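PDB 4IT1: putative glucarate dehydratase from Pseudomonas fluorescens, which probably catalyses the magnesium-dependent dehydration of D-glucarate to 5-dehydro-4-deoxy-D-glucarate, as a member of the mandelate racemase/muconate lactonizing enzyme family. Local coordinates for residues I56-D61 against E137-D142; F93-L98 against D142-Y147. All coordinates share one frame; numbering follows the deposited sequence.

Contact 1: I56-D61 against E137-D142; sequences IEIESD and EVAFLD
The methyl of A139 meets I58 where helix 128-148 lies on the three-stranded antiparallel sheet of the N-terminal α+β capping domain, a hallmark of the enolase superfamily. Strand 50-60 runs through the middle of that sheet, paired through I56 and I58 with G68 and G66 on one neighbour and through E57 and E59 with T29 and R27 on the other. The contact shows how side-chain alternation fits a strand to a helix: I56 and I58 direct their CB atoms at the helix, while E57 points away from it.

I58 illustrates the fit atom by atom. Its CB stands 4.5 Å from A139 CB and serves as the branch point. CG1, placed beside the backbone N and anti to the carbonyl carbon (chi1 -54°), makes the real touch, 3.5 Å from A139 CB. CD1 then turns across the strand, away from the alanine, with I58 CD1 4.5 Å from A139 CB and 4.0 Å from I56 CG2, so that the two isoleucines form one continuous apolar patch. The other branch, CG2, diverges from the alanine, and I58 also packs on I25 of strand 25-36.

Because alanine offers a single methyl, helix and strand backbones approach closely, with I58 CA and A139 CA 6.5 Å apart. The interaction is wholly apolar; polar side chains on the same helix turn elsewhere. The carboxylate of E137 accepts from L322 N and R323 N at the start of helix 322-334 in the barrel domain, and D142 accepts from L67 N in strand 65-70 and from L402 N. At the upstream end of the patch, I56 adds a looser touch: its CG2 methyl sits 4.3 Å from A139 CB.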
ATOM      1  N   ILE A  56     -18.277   8.881  14.981  1.00 63.30           N
ATOM      2  CA  ILE A  56     -18.453   7.437  15.114  1.00 63.83           C
ATOM      3  C   ILE A  56     -17.839   6.924  16.424  1.00 73.86           C
ATOM      4  O   ILE A  56     -16.693   7.232  16.743  1.00 75.60           O
ATOM      5  CB  ILE A  56     -17.832   6.680  13.913  1.00 60.60           C
ATOM      6  CG1 ILE A  56     -18.488   7.094  12.588  1.00 69.71           C
ATOM      7  CG2 ILE A  56     -17.967   5.175  14.088  1.00 50.37           C
ATOM      8  CD1 ILE A  56     -17.938   8.368  11.978  1.00 68.03           C
ATOM      9  N   GLU A  57     -18.620   6.152  17.177  1.00 82.24           N
ATOM     10  CA  GLU A  57     -18.142   5.451  18.370  1.00 75.50           C
ATOM     11  C   GLU A  57     -18.234   3.950  18.154  1.00 74.13           C
ATOM     12  O   GLU A  57     -19.280   3.438  17.765  1.00 76.66           O
ATOM     13  CB  GLU A  57     -18.990   5.813  19.588  1.00 88.51           C
ATOM     14  CG  GLU A  57     -18.259   6.551  20.695  1.00 97.81           C
ATOM     15  CD  GLU A  57     -19.009   6.527  22.024  1.00111.68           C
ATOM     16  OE1 GLU A  57     -18.425   6.962  23.037  1.00111.59           O
ATOM     17  OE2 GLU A  57     -20.176   6.073  22.067  1.00110.86           O
ATOM     18  N   ILE A  58     -17.134   3.251  18.399  1.00 75.22           N
ATOM     19  CA  ILE A  58     -17.133   1.793  18.389  1.00 80.33           C
ATOM     20  C   ILE A  58     -16.776   1.303  19.792  1.00 86.50           C
ATOM     21  O   ILE A  58     -16.001   1.945  20.501  1.00 75.49           O
ATOM     22  CB  ILE A  58     -16.138   1.221  17.352  1.00 83.09           C
ATOM     23  CG1 ILE A  58     -16.398   1.814  15.959  1.00 91.07           C
ATOM     24  CG2 ILE A  58     -16.176  -0.304  17.319  1.00 79.50           C
ATOM     25  CD1 ILE A  58     -17.709   1.407  15.320  1.00 96.33           C
ATOM     26  N   GLU A  59     -17.364   0.181  20.191  1.00 74.53           N
ATOM     27  CA  GLU A  59     -17.047  -0.438  21.468  1.00 77.03           C
ATOM     28  C   GLU A  59     -16.937  -1.943  21.277  1.00 75.40           C
ATOM     29  O   GLU A  59     -17.640  -2.540  20.451  1.00 62.88           O
ATOM     30  CB  GLU A  59     -18.102  -0.093  22.527  1.00 90.59           C
ATOM     31  CG  GLU A  59     -17.665  -0.346  23.967  1.00100.72           C
ATOM     32  CD  GLU A  59     -18.831  -0.441  24.939  1.00102.06           C
ATOM     33  OE1 GLU A  59     -18.898   0.390  25.872  1.00 97.02           O
ATOM     34  OE2 GLU A  59     -19.681  -1.345  24.770  1.00 93.83           O
ATOM     35  N   SER A  60     -16.037  -2.542  22.048  1.00 75.66           N
ATOM     36  CA  SER A  60     -15.748  -3.965  21.965  1.00 84.95           C
ATOM     37  C   SER A  60     -16.241  -4.690  23.214  1.00 82.19           C
ATOM     38  O   SER A  60     -16.544  -4.046  24.224  1.00 82.19           O
ATOM     39  CB  SER A  60     -14.242  -4.156  21.813  1.00 95.31           C
ATOM     40  OG  SER A  60     -13.535  -3.325  22.727  1.00 87.83           O
ATOM     41  N   ASP A  61     -16.305  -6.022  23.143  1.00 78.68           N
ATOM     42  CA  ASP A  61     -16.740  -6.863  24.271  1.00 87.19           C
ATOM     43  C   ASP A  61     -15.878  -6.729  25.537  1.00 89.56           C
ATOM     44  O   ASP A  61     -16.336  -7.041  26.637  1.00 97.30           O
ATOM     45  CB  ASP A  61     -16.857  -8.340  23.851  1.00 83.44           C
ATOM     46  CG  ASP A  61     -15.550  -8.918  23.308  1.00 92.59           C
ATOM     47  OD1 ASP A  61     -14.472  -8.309  23.495  1.00 99.30           O
ATOM     48  OD2 ASP A  61     -15.605 -10.007  22.690  1.00 78.54           O
ATOM     49  N   GLU A 137     -13.064   2.502   9.143  1.00 67.32           N
ATOM     50  CA  GLU A 137     -11.679   2.008   9.143  1.00 66.10           C
ATOM     51  C   GLU A 137     -10.866   2.662  10.258  1.00 56.63           C
ATOM     52  O   GLU A 137     -10.211   1.968  11.034  1.00 56.51           O
ATOM     53  CB  GLU A 137     -11.010   2.234   7.774  1.00 62.89           C
ATOM     54  CG  GLU A 137      -9.687   1.496   7.570  1.00 54.70           C
ATOM     55  CD  GLU A 137      -8.467   2.418   7.473  1.00 58.07           C
ATOM     56  OE1 GLU A 137      -8.534   3.600   7.877  1.00 55.31           O
ATOM     57  OE2 GLU A 137      -7.417   1.952   6.987  1.00 60.61           O
ATOM     58  N   VAL A 138     -10.938   3.989  10.342  1.00 50.28           N
ATOM     59  CA  VAL A 138     -10.246   4.747  11.379  1.00 57.52           C
ATOM     60  C   VAL A 138     -10.637   4.246  12.772  1.00 67.07           C
ATOM     61  O   VAL A 138      -9.767   3.963  13.595  1.00 68.77           O
ATOM     62  CB  VAL A 138     -10.475   6.269  11.220  1.00 54.54           C
ATOM     63  CG1 VAL A 138      -9.925   7.050  12.407  1.00 46.46           C
ATOM     64  CG2 VAL A 138      -9.841   6.764   9.926  1.00 46.38           C
ATOM     65  N   ALA A 139     -11.937   4.099  13.019  1.00 71.00           N
ATOM     66  CA  ALA A 139     -12.429   3.628  14.314  1.00 61.77           C
ATOM     67  C   ALA A 139     -11.997   2.197  14.618  1.00 66.05           C
ATOM     68  O   ALA A 139     -11.627   1.892  15.752  1.00 74.55           O
ATOM     69  CB  ALA A 139     -13.939   3.766  14.389  1.00 69.74           C
ATOM     70  N   PHE A 140     -12.045   1.332  13.604  1.00 61.27           N
ATOM     71  CA  PHE A 140     -11.538  -0.041  13.701  1.00 59.65           C
ATOM     72  C   PHE A 140     -10.054  -0.103  14.083  1.00 67.33           C
ATOM     73  O   PHE A 140      -9.635  -1.002  14.813  1.00 64.58           O
ATOM     74  CB  PHE A 140     -11.700  -0.758  12.365  1.00 60.36           C
ATOM     75  CG  PHE A 140     -12.997  -1.491  12.204  1.00 58.07           C
ATOM     76  CD1 PHE A 140     -14.217  -0.832  12.317  1.00 59.25           C
ATOM     77  CD2 PHE A 140     -12.997  -2.844  11.878  1.00 55.35           C
ATOM     78  CE1 PHE A 140     -15.411  -1.519  12.137  1.00 55.00           C
ATOM     79  CE2 PHE A 140     -14.185  -3.536  11.699  1.00 55.61           C
ATOM     80  CZ  PHE A 140     -15.393  -2.871  11.822  1.00 52.83           C
ATOM     81  N   LEU A 141      -9.260   0.831  13.560  1.00 66.74           N
ATOM     82  CA  LEU A 141      -7.826   0.872  13.854  1.00 68.62           C
ATOM     83  C   LEU A 141      -7.555   1.530  15.198  1.00 65.96           C
ATOM     84  O   LEU A 141      -6.711   1.054  15.959  1.00 64.63           O
ATOM     85  CB  LEU A 141      -7.037   1.565  12.738  1.00 62.48           C
ATOM     86  CG  LEU A 141      -6.903   0.809  11.409  1.00 64.91           C
ATOM     87  CD1 LEU A 141      -6.380   1.726  10.314  1.00 64.03           C
ATOM     88  CD2 LEU A 141      -6.021  -0.424  11.543  1.00 57.72           C
ATOM     89  N   ASP A 142      -8.277   2.613  15.488  1.00 64.62           N
ATOM     90  CA  ASP A 142      -8.229   3.242  16.806  1.00 66.71           C
ATOM     91  C   ASP A 142      -8.601   2.232  17.884  1.00 74.48           C
ATOM     92  O   ASP A 142      -8.054   2.269  18.984  1.00 69.41           O
ATOM     93  CB  ASP A 142      -9.159   4.448  16.885  1.00 68.86           C
ATOM     94  CG  ASP A 142      -9.035   5.197  18.206  1.00 81.55           C
ATOM     95  OD1 ASP A 142      -7.897   5.380  18.689  1.00 86.53           O
ATOM     96  OD2 ASP A 142     -10.074   5.608  18.763  1.00 72.07           O
TER

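Contact 2: F93-L98 against D142-Y147; sequences FNLNQL and DLQARY
A glutamine amide lies stacked, with an offset, against an aromatic ring here: the side-chain plane of Q144 is tilted only 25° from the ring of F93, and its buried OE1 has no hydrogen-bonding partner in the model. The extended Q144 chain, with CG beside the backbone N (chi1 -67°), crosses one ring face: CG lies over it, and the amide beyond is offset past the ring's rim. CG makes a CH-pi contact, 3.9 Å from the F93 ring centroid and 19° off the ring normal. Further along, Q144 CD rests 3.4 Å from F93 CD1, and OE1 is equally near F93 CE1. The amide nitrogen turns toward the backbone of F93, with Q144 NE2 3.4 Å from F93 CA, and donates to the carbonyl oxygen of P92, a bond that fixes which end of the amide is which.

Y147, one turn on, comes to the rim of the same ring, Y147 CD2 lying 4.3 Å from F93 CZ near the planes of both rings. F93 thus sits between the end of helix 128-148 and the start of helix 95-107, where N94 is the N-cap: its OD1 accepts from Q97 N at 3.1 Å, the donor lying well above the carbonyl plane. The second subunit borders this region, with its D154 on F93 and its L148 on Y147, while N96 ND2 donates to G158 O and A360 O of that subunit.

With an alanine in place of Q144, the carbonyl of P92 would probably be left without this N-H donor, and the F93 ring without the methylene over its face and the amide stacked at its rim. In this helix-to-loop junction of the capping domain, Q144 therefore plays two chemical parts: its N-H pays for one polar group of the loop, while its CG methylene packs on the ring face and its amide lies offset beside it, at the likely cost of an unsatisfied oxygen.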
ATOM      1  N   PHE A  93     -10.300  -6.613  13.336  1.00 73.11           N
ATOM      2  CA  PHE A  93      -9.088  -6.786  12.543  1.00 78.02           C
ATOM      3  C   PHE A  93      -9.437  -7.131  11.105  1.00 83.21           C
ATOM      4  O   PHE A  93      -8.681  -6.812  10.184  1.00 82.49           O
ATOM      5  CB  PHE A  93      -8.193  -7.873  13.144  1.00 82.81           C
ATOM      6  CG  PHE A  93      -7.505  -7.450  14.408  1.00 90.75           C
ATOM      7  CD1 PHE A  93      -6.267  -6.820  14.360  1.00 86.67           C
ATOM      8  CD2 PHE A  93      -8.101  -7.662  15.647  1.00 96.66           C
ATOM      9  CE1 PHE A  93      -5.635  -6.417  15.523  1.00 89.67           C
ATOM     10  CE2 PHE A  93      -7.475  -7.260  16.814  1.00 95.84           C
ATOM     11  CZ  PHE A  93      -6.239  -6.639  16.752  1.00 96.30           C
ATOM     12  N   ASN A  94     -10.586  -7.783  10.924  1.00 81.70           N
ATOM     13  CA  ASN A  94     -11.055  -8.178   9.602  1.00 78.02           C
ATOM     14  C   ASN A  94     -11.619  -6.985   8.834  1.00 76.83           C
ATOM     15  O   ASN A  94     -12.833  -6.845   8.679  1.00 70.75           O
ATOM     16  CB  ASN A  94     -12.086  -9.302   9.704  1.00 74.76           C
ATOM     17  CG  ASN A  94     -12.188 -10.121   8.431  1.00 76.53           C
ATOM     18  OD1 ASN A  94     -11.780  -9.684   7.351  1.00 84.35           O
ATOM     19  ND2 ASN A  94     -12.742 -11.316   8.551  1.00 56.63           N
ATOM     20  N   LEU A  95     -10.716  -6.125   8.370  1.00 70.56           N
ATOM     21  CA  LEU A  95     -11.077  -4.944   7.599  1.00 56.96           C
ATOM     22  C   LEU A  95     -11.503  -5.287   6.171  1.00 61.85           C
ATOM     23  O   LEU A  95     -12.263  -4.540   5.559  1.00 62.12           O
ATOM     24  CB  LEU A  95      -9.923  -3.945   7.590  1.00 61.55           C
ATOM     25  CG  LEU A  95      -9.731  -3.085   8.840  1.00 53.45           C
ATOM     26  CD1 LEU A  95      -8.343  -2.482   8.844  1.00 57.02           C
ATOM     27  CD2 LEU A  95     -10.774  -1.987   8.921  1.00 48.62           C
ATOM     28  N   ASN A  96     -11.014  -6.410   5.647  1.00 56.19           N
ATOM     29  CA  ASN A  96     -11.465  -6.908   4.344  1.00 67.38           C
ATOM     30  C   ASN A  96     -12.950  -7.299   4.334  1.00 78.37           C
ATOM     31  O   ASN A  96     -13.642  -7.105   3.330  1.00 79.53           O
ATOM     32  CB  ASN A  96     -10.590  -8.072   3.868  1.00 64.73           C
ATOM     33  CG  ASN A  96      -9.210  -7.619   3.415  1.00 71.51           C
ATOM     34  OD1 ASN A  96      -9.008  -6.452   3.072  1.00 67.66           O
ATOM     35  ND2 ASN A  96      -8.249  -8.539   3.422  1.00 58.79           N
ATOM     36  N   GLN A  97     -13.422  -7.851   5.454  1.00 77.74           N
ATOM     37  CA  GLN A  97     -14.850  -8.068   5.696  1.00 74.70           C
ATOM     38  C   GLN A  97     -15.572  -6.722   5.675  1.00 63.68           C
ATOM     39  O   GLN A  97     -16.529  -6.548   4.923  1.00 68.86           O
ATOM     40  CB  GLN A  97     -15.069  -8.773   7.042  1.00 78.99           C
ATOM     41  CG  GLN A  97     -16.518  -8.951   7.475  1.00 69.99           C
ATOM     42  CD  GLN A  97     -17.131 -10.240   6.964  1.00 86.25           C
ATOM     43  OE1 GLN A  97     -17.557 -10.332   5.807  1.00 82.50           O
ATOM     44  NE2 GLN A  97     -17.188 -11.247   7.833  1.00 73.64           N
ATOM     45  N   LEU A  98     -15.096  -5.775   6.487  1.00 56.21           N
ATOM     46  CA  LEU A  98     -15.658  -4.419   6.527  1.00 60.04           C
ATOM     47  C   LEU A  98     -15.794  -3.763   5.144  1.00 64.53           C
ATOM     48  O   LEU A  98     -16.769  -3.051   4.893  1.00 68.83           O
ATOM     49  CB  LEU A  98     -14.856  -3.502   7.460  1.00 47.72           C
ATOM     50  CG  LEU A  98     -15.220  -2.007   7.405  1.00 56.82           C
ATOM     51  CD1 LEU A  98     -16.614  -1.751   7.960  1.00 62.15           C
ATOM     52  CD2 LEU A  98     -14.211  -1.119   8.113  1.00 51.77           C
ATOM     53  N   ASP A 142      -8.277   2.613  15.488  1.00 64.62           N
ATOM     54  CA  ASP A 142      -8.229   3.242  16.806  1.00 66.71           C
ATOM     55  C   ASP A 142      -8.601   2.232  17.884  1.00 74.48           C
ATOM     56  O   ASP A 142      -8.054   2.269  18.984  1.00 69.41           O
ATOM     57  CB  ASP A 142      -9.159   4.448  16.885  1.00 68.86           C
ATOM     58  CG  ASP A 142      -9.035   5.197  18.206  1.00 81.55           C
ATOM     59  OD1 ASP A 142      -7.897   5.380  18.689  1.00 86.53           O
ATOM     60  OD2 ASP A 142     -10.074   5.608  18.763  1.00 72.07           O
ATOM     61  N   LEU A 143      -9.517   1.326  17.550  1.00 62.43           N
ATOM     62  CA  LEU A 143      -9.904   0.253  18.452  1.00 69.53           C
ATOM     63  C   LEU A 143      -8.712  -0.656  18.715  1.00 72.93           C
ATOM     64  O   LEU A 143      -8.307  -0.837  19.866  1.00 72.70           O
ATOM     65  CB  LEU A 143     -11.051  -0.572  17.861  1.00 69.50           C
ATOM     66  CG  LEU A 143     -12.080  -1.238  18.783  1.00 73.95           C
ATOM     67  CD1 LEU A 143     -12.331  -2.660  18.314  1.00 72.38           C
ATOM     68  CD2 LEU A 143     -11.679  -1.244  20.251  1.00 75.03           C
ATOM     69  N   GLN A 144      -8.164  -1.223  17.638  1.00 72.43           N
ATOM     70  CA  GLN A 144      -7.002  -2.112  17.697  1.00 69.28           C
ATOM     71  C   GLN A 144      -5.881  -1.519  18.543  1.00 66.99           C
ATOM     72  O   GLN A 144      -5.266  -2.218  19.342  1.00 70.92           O
ATOM     73  CB  GLN A 144      -6.474  -2.390  16.291  1.00 71.02           C
ATOM     74  CG  GLN A 144      -7.402  -3.206  15.408  1.00 83.21           C
ATOM     75  CD  GLN A 144      -6.834  -3.454  14.021  1.00 86.38           C
ATOM     76  OE1 GLN A 144      -5.620  -3.443  13.822  1.00 89.47           O
ATOM     77  NE2 GLN A 144      -7.715  -3.695  13.056  1.00 88.96           N
ATOM     78  N   ALA A 145      -5.643  -0.221  18.363  1.00 67.27           N
ATOM     79  CA  ALA A 145      -4.566   0.497  19.035  1.00 71.92           C
ATOM     80  C   ALA A 145      -4.788   0.652  20.540  1.00 79.36           C
ATOM     81  O   ALA A 145      -3.826   0.604  21.314  1.00 89.26           O
ATOM     82  CB  ALA A 145      -4.361   1.853  18.386  1.00 54.93           C
ATOM     83  N   ARG A 146      -6.044   0.851  20.940  1.00 76.47           N
ATOM     84  CA  ARG A 146      -6.425   0.928  22.356  1.00 71.26           C
ATOM     85  C   ARG A 146      -6.236  -0.427  23.058  1.00 76.52           C
ATOM     86  O   ARG A 146      -5.750  -0.488  24.192  1.00 89.02           O
ATOM     87  CB  ARG A 146      -7.877   1.407  22.505  1.00 68.71           C
ATOM     88  CG  ARG A 146      -8.133   2.869  22.146  1.00 60.32           C
ATOM     89  CD  ARG A 146      -7.855   3.788  23.321  1.00 70.34           C
ATOM     90  NE  ARG A 146      -8.126   5.192  23.012  1.00 72.75           N
ATOM     91  CZ  ARG A 146      -7.645   6.220  23.710  1.00 80.67           C
ATOM     92  NH1 ARG A 146      -6.853   6.011  24.757  1.00 78.83           N
ATOM     93  NH2 ARG A 146      -7.942   7.463  23.356  1.00 75.52           N
ATOM     94  N   TYR A 147      -6.621  -1.500  22.367  1.00 68.52           N
ATOM     95  CA  TYR A 147      -6.477  -2.878  22.842  1.00 69.83           C
ATOM     96  C   TYR A 147      -5.010  -3.308  22.933  1.00 84.07           C
ATOM     97  O   TYR A 147      -4.635  -4.098  23.803  1.00 93.89           O
ATOM     98  CB  TYR A 147      -7.261  -3.798  21.906  1.00 66.62           C
ATOM     99  CG  TYR A 147      -7.078  -5.293  22.076  1.00 75.84           C
ATOM    100  CD1 TYR A 147      -7.288  -5.923  23.305  1.00 78.84           C
ATOM    101  CD2 TYR A 147      -6.750  -6.089  20.978  1.00 85.94           C
ATOM    102  CE1 TYR A 147      -7.142  -7.299  23.438  1.00 76.69           C
ATOM    103  CE2 TYR A 147      -6.608  -7.464  21.099  1.00 81.17           C
ATOM    104  CZ  TYR A 147      -6.801  -8.064  22.329  1.00 85.29           C
ATOM    105  OH  TYR A 147      -6.654  -9.430  22.433  1.00 85.28           O
TER

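Read from the N terminus, the chain leaves strand 50-60 at residues 56-61, forms strand 65-70 and helix 74-87, and reaches 93-98 before entering helix 128-148. Contact 1 closes a loop of 75 residues when 137-142 returns to the strand; contact 2 closes one of 43 when 142-147 meets 93-98. Since 93-98 lies inside the first loop and 142-147 continues past it, the two closures cross rather than nest, sharing D142. One helix thus ties the sheet to the start of helix 95-107. The contacts also touch directly, S60 OG lying 3.7 Å from L143 CD2 and F140 CB 3.8 Å from L95 CD2.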